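Local coordinates for protein bottromycin amidohydrolase (Streptomyces purpureus, PDB 6I5S) that probably hydrolyses an amide bond in a thiazoline-containing precursor, acting with two zinc ions as a gatekeeping amidohydrolase of bottromycin biosynthesis, at residues A[57-62]-A[402-407]. Sequence-based numbering, arbitrary orientation.
Sequences RDLEVA and LVFYRR
L59 meets L402 and F404 where two beta-sheets face each other, consistent with the composite beta-sandwich beside the catalytic barrel of many amidohydrolases, and the trio illustrates how two strands of facing layers can meet through apolar side chains. One layer is the antiparallel sheet in which strand 57-62 runs between strands 38-41 and 65-71; the other contains strand 402-405, which lies between strands 84-95 and 421-424. No hydrogen bond passes from one segment to the other.

Alternation along the first strand decides who takes part. D58 turns from the second segment, and its OD1 is held instead by A42 N and T72 OG1, just beyond the ends of the neighbouring strands. L59 comes next, with its CB directed at the facing sheet. CG is anti to the backbone N (chi1 167°), which carries the branched end across the interface, where CD2 does all the close touching. That methyl meets CD1 of L402, the two leucines reaching toward each other tip to tip. E60 again faces elsewhere and is solvent-exposed, whereas V61 returns to the interior, packing on L423 and A400 rather than closely on strand 402-405.

On the second strand the same rhythm holds: L402 and F404 point at L59, while V403 between them does not. The F404 ring also meets the rings of F40 (planes at about 45°), F428 and W84 (both edge-to-face), so L59 packs beside an aromatic cluster. All three touching residues are buried. L59 CD2 lies 3.6 Å from L402 CD1; its contact with F404 CZ is longer, at 4.2 Å, and the methyl approaches the ring obliquely.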
ATOM      1  N   ARG A  57      21.787  -7.319  18.511  1.00 36.39           N
ATOM      2  CA  ARG A  57      21.119  -8.012  19.592  1.00 36.61           C
ATOM      3  C   ARG A  57      20.452  -9.261  19.050  1.00 36.38           C
ATOM      4  O   ARG A  57      20.057  -9.329  17.885  1.00 39.63           O
ATOM      5  CB  ARG A  57      20.094  -7.106  20.254  1.00 50.17           C
ATOM      6  CG  ARG A  57      20.699  -5.882  20.930  1.00 55.38           C
ATOM      7  CD  ARG A  57      19.643  -5.159  21.757  1.00 64.31           C
ATOM      8  NE  ARG A  57      20.192  -4.044  22.520  1.00 58.82           N
ATOM      9  CZ  ARG A  57      19.755  -2.789  22.446  1.00 60.05           C
ATOM     10  NH1 ARG A  57      18.727  -2.468  21.656  1.00 51.94           N
ATOM     11  NH2 ARG A  57      20.339  -1.851  23.181  1.00 63.68           N
ATOM     12  N   ASP A  58      20.369 -10.263  19.897  1.00 33.68           N
ATOM     13  CA  ASP A  58      19.691 -11.490  19.518  1.00 36.97           C
ATOM     14  C   ASP A  58      18.204 -11.322  19.747  1.00 40.18           C
ATOM     15  O   ASP A  58      17.761 -10.976  20.852  1.00 44.21           O
ATOM     16  CB  ASP A  58      20.230 -12.669  20.330  1.00 37.10           C
ATOM     17  CG  ASP A  58      21.722 -12.920  20.138  1.00 41.80           C
ATOM     18  OD1 ASP A  58      22.327 -12.560  19.103  1.00 43.70           O
ATOM     19  OD2 ASP A  58      22.307 -13.545  21.046  1.00 47.11           O
ATOM     20  N   LEU A  59      17.435 -11.584  18.703  1.00 32.80           N
ATOM     21  CA  LEU A  59      16.001 -11.355  18.681  1.00 36.90           C
ATOM     22  C   LEU A  59      15.265 -12.654  19.004  1.00 37.23           C
ATOM     23  O   LEU A  59      15.425 -13.647  18.291  1.00 37.86           O
ATOM     24  CB  LEU A  59      15.605 -10.855  17.290  1.00 36.97           C
ATOM     25  CG  LEU A  59      14.103 -10.851  17.003  1.00 45.82           C
ATOM     26  CD1 LEU A  59      13.369  -9.904  17.970  1.00 42.05           C
ATOM     27  CD2 LEU A  59      13.839 -10.455  15.569  1.00 43.18           C
ATOM     28  N   GLU A  60      14.442 -12.631  20.048  1.00 35.36           N
ATOM     29  CA  GLU A  60      13.620 -13.773  20.425  1.00 36.40           C
ATOM     30  C   GLU A  60      12.184 -13.542  19.985  1.00 36.26           C
ATOM     31  O   GLU A  60      11.563 -12.528  20.352  1.00 35.44           O
ATOM     32  CB  GLU A  60      13.674 -14.003  21.930  1.00 47.95           C
ATOM     33  CG  GLU A  60      12.811 -15.165  22.345  1.00 67.52           C
ATOM     34  CD  GLU A  60      12.757 -15.371  23.827  1.00 72.64           C
ATOM     35  OE1 GLU A  60      13.539 -14.730  24.563  1.00 69.51           O
ATOM     36  OE2 GLU A  60      11.911 -16.190  24.241  1.00 57.84           O
ATOM     37  N   VAL A  61      11.673 -14.456  19.160  1.00 34.06           N
ATOM     38  CA  VAL A  61      10.270 -14.473  18.729  1.00 33.68           C
ATOM     39  C   VAL A  61       9.607 -15.687  19.363  1.00 38.01           C
ATOM     40  O   VAL A  61      10.128 -16.803  19.269  1.00 36.45           O
ATOM     41  CB  VAL A  61      10.167 -14.527  17.197  1.00 41.71           C
ATOM     42  CG1 VAL A  61       8.730 -14.631  16.753  1.00 35.52           C
ATOM     43  CG2 VAL A  61      10.799 -13.278  16.571  1.00 43.75           C
ATOM     44  N   ALA A  62       8.467 -15.468  20.001  1.00 38.50           N
ATOM     45  CA  ALA A  62       7.744 -16.517  20.709  1.00 36.21           C
ATOM     46  C   ALA A  62       6.305 -16.501  20.217  1.00 36.89           C
ATOM     47  O   ALA A  62       5.580 -15.534  20.452  1.00 35.85           O
ATOM     48  CB  ALA A  62       7.815 -16.293  22.210  1.00 40.18           C
ATOM     49  N   LEU A 402       8.421  -8.441  10.361  1.00 30.98           N
ATOM     50  CA  LEU A 402       9.733  -7.816  10.224  1.00 30.12           C
ATOM     51  C   LEU A 402      10.336  -8.185   8.885  1.00 30.93           C
ATOM     52  O   LEU A 402      10.029  -9.245   8.347  1.00 30.45           O
ATOM     53  CB  LEU A 402      10.663  -8.294  11.333  1.00 30.80           C
ATOM     54  CG  LEU A 402      10.271  -7.988  12.779  1.00 34.40           C
ATOM     55  CD1 LEU A 402      11.204  -8.725  13.758  1.00 41.32           C
ATOM     56  CD2 LEU A 402      10.338  -6.458  12.971  1.00 29.18           C
ATOM     57  N   VAL A 403      11.236  -7.340   8.372  1.00 27.77           N
ATOM     58  CA  VAL A 403      11.924  -7.608   7.115  1.00 29.49           C
ATOM     59  C   VAL A 403      13.422  -7.699   7.380  1.00 29.97           C
ATOM     60  O   VAL A 403      13.985  -6.865   8.089  1.00 35.54           O
ATOM     61  CB  VAL A 403      11.639  -6.522   6.074  1.00 31.53           C
ATOM     62  CG1 VAL A 403      12.095  -6.964   4.710  1.00 31.84           C
ATOM     63  CG2 VAL A 403      10.126  -6.191   6.053  1.00 29.58           C
ATOM     64  N   PHE A 404      14.056  -8.715   6.821  1.00 32.88           N
ATOM     65  CA  PHE A 404      15.441  -9.072   7.113  1.00 30.73           C
ATOM     66  C   PHE A 404      16.323  -8.887   5.877  1.00 38.66           C
ATOM     67  O   PHE A 404      15.931  -9.279   4.777  1.00 32.95           O
ATOM     68  CB  PHE A 404      15.533 -10.530   7.520  1.00 32.90           C
ATOM     69  CG  PHE A 404      15.033 -10.822   8.891  1.00 32.44           C
ATOM     70  CD1 PHE A 404      15.915 -11.229   9.870  1.00 32.37           C
ATOM     71  CD2 PHE A 404      13.687 -10.720   9.214  1.00 36.40           C
ATOM     72  CE1 PHE A 404      15.473 -11.544  11.149  1.00 36.35           C
ATOM     73  CE2 PHE A 404      13.254 -11.032  10.475  1.00 32.16           C
ATOM     74  CZ  PHE A 404      14.145 -11.431  11.454  1.00 31.41           C
ATOM     75  N   TYR A 405      17.537  -8.354   6.081  1.00 31.92           N
ATOM     76  CA  TYR A 405      18.529  -8.109   5.042  1.00 37.14           C
ATOM     77  C   TYR A 405      19.906  -8.516   5.542  1.00 34.80           C
ATOM     78  O   TYR A 405      20.266  -8.231   6.696  1.00 37.04           O
ATOM     79  CB  TYR A 405      18.562  -6.632   4.671  1.00 32.56           C
ATOM     80  CG  TYR A 405      17.233  -6.113   4.155  1.00 29.82           C
ATOM     81  CD1 TYR A 405      16.916  -6.161   2.803  1.00 31.86           C
ATOM     82  CD2 TYR A 405      16.314  -5.560   5.027  1.00 34.45           C
ATOM     83  CE1 TYR A 405      15.679  -5.641   2.320  1.00 28.70           C
ATOM     84  CE2 TYR A 405      15.042  -5.095   4.571  1.00 32.70           C
ATOM     85  CZ  TYR A 405      14.766  -5.146   3.219  1.00 30.94           C
ATOM     86  OH  TYR A 405      13.571  -4.674   2.732  1.00 31.63           O
ATOM     87  N   ARG A 406      20.671  -9.188   4.678  1.00 36.54           N
ATOM     88  CA  ARG A 406      22.036  -9.530   5.034  1.00 35.50           C
ATOM     89  C   ARG A 406      22.943  -8.313   4.960  1.00 47.02           C
ATOM     90  O   ARG A 406      23.925  -8.225   5.701  1.00 43.74           O
ATOM     91  CB  ARG A 406      22.558 -10.617   4.116  1.00 38.72           C
ATOM     92  CG  ARG A 406      21.988 -11.981   4.328  1.00 41.27           C
ATOM     93  CD  ARG A 406      22.335 -12.525   5.692  1.00 45.85           C
ATOM     94  NE  ARG A 406      21.962 -13.935   5.810  1.00 45.94           N
ATOM     95  CZ  ARG A 406      22.079 -14.648   6.929  1.00 51.84           C
ATOM     96  NH1 ARG A 406      22.527 -14.084   8.055  1.00 41.50           N
ATOM     97  NH2 ARG A 406      21.758 -15.941   6.917  1.00 52.58           N
ATOM     98  N   ARG A 407      22.644  -7.375   4.073  1.00 42.57           N
ATOM     99  CA  ARG A 407      23.381  -6.124   3.965  1.00 49.46           C
ATOM    100  C   ARG A 407      22.430  -4.973   4.272  1.00 44.74           C
ATOM    101  O   ARG A 407      21.222  -5.101   4.103  1.00 37.56           O
ATOM    102  CB  ARG A 407      23.979  -5.944   2.570  1.00 50.17           C
ATOM    103  CG  ARG A 407      25.028  -6.997   2.191  1.00 82.06           C
ATOM    104  CD  ARG A 407      25.613  -6.758   0.798  1.00124.58           C
ATOM    105  NE  ARG A 407      26.681  -7.712   0.481  1.00143.60           N
ATOM    106  CZ  ARG A 407      27.355  -7.751  -0.668  1.00134.08           C
ATOM    107  NH1 ARG A 407      27.085  -6.890  -1.642  1.00132.95           N
ATOM    108  NH2 ARG A 407      28.306  -8.661  -0.845  1.00119.16           N
TER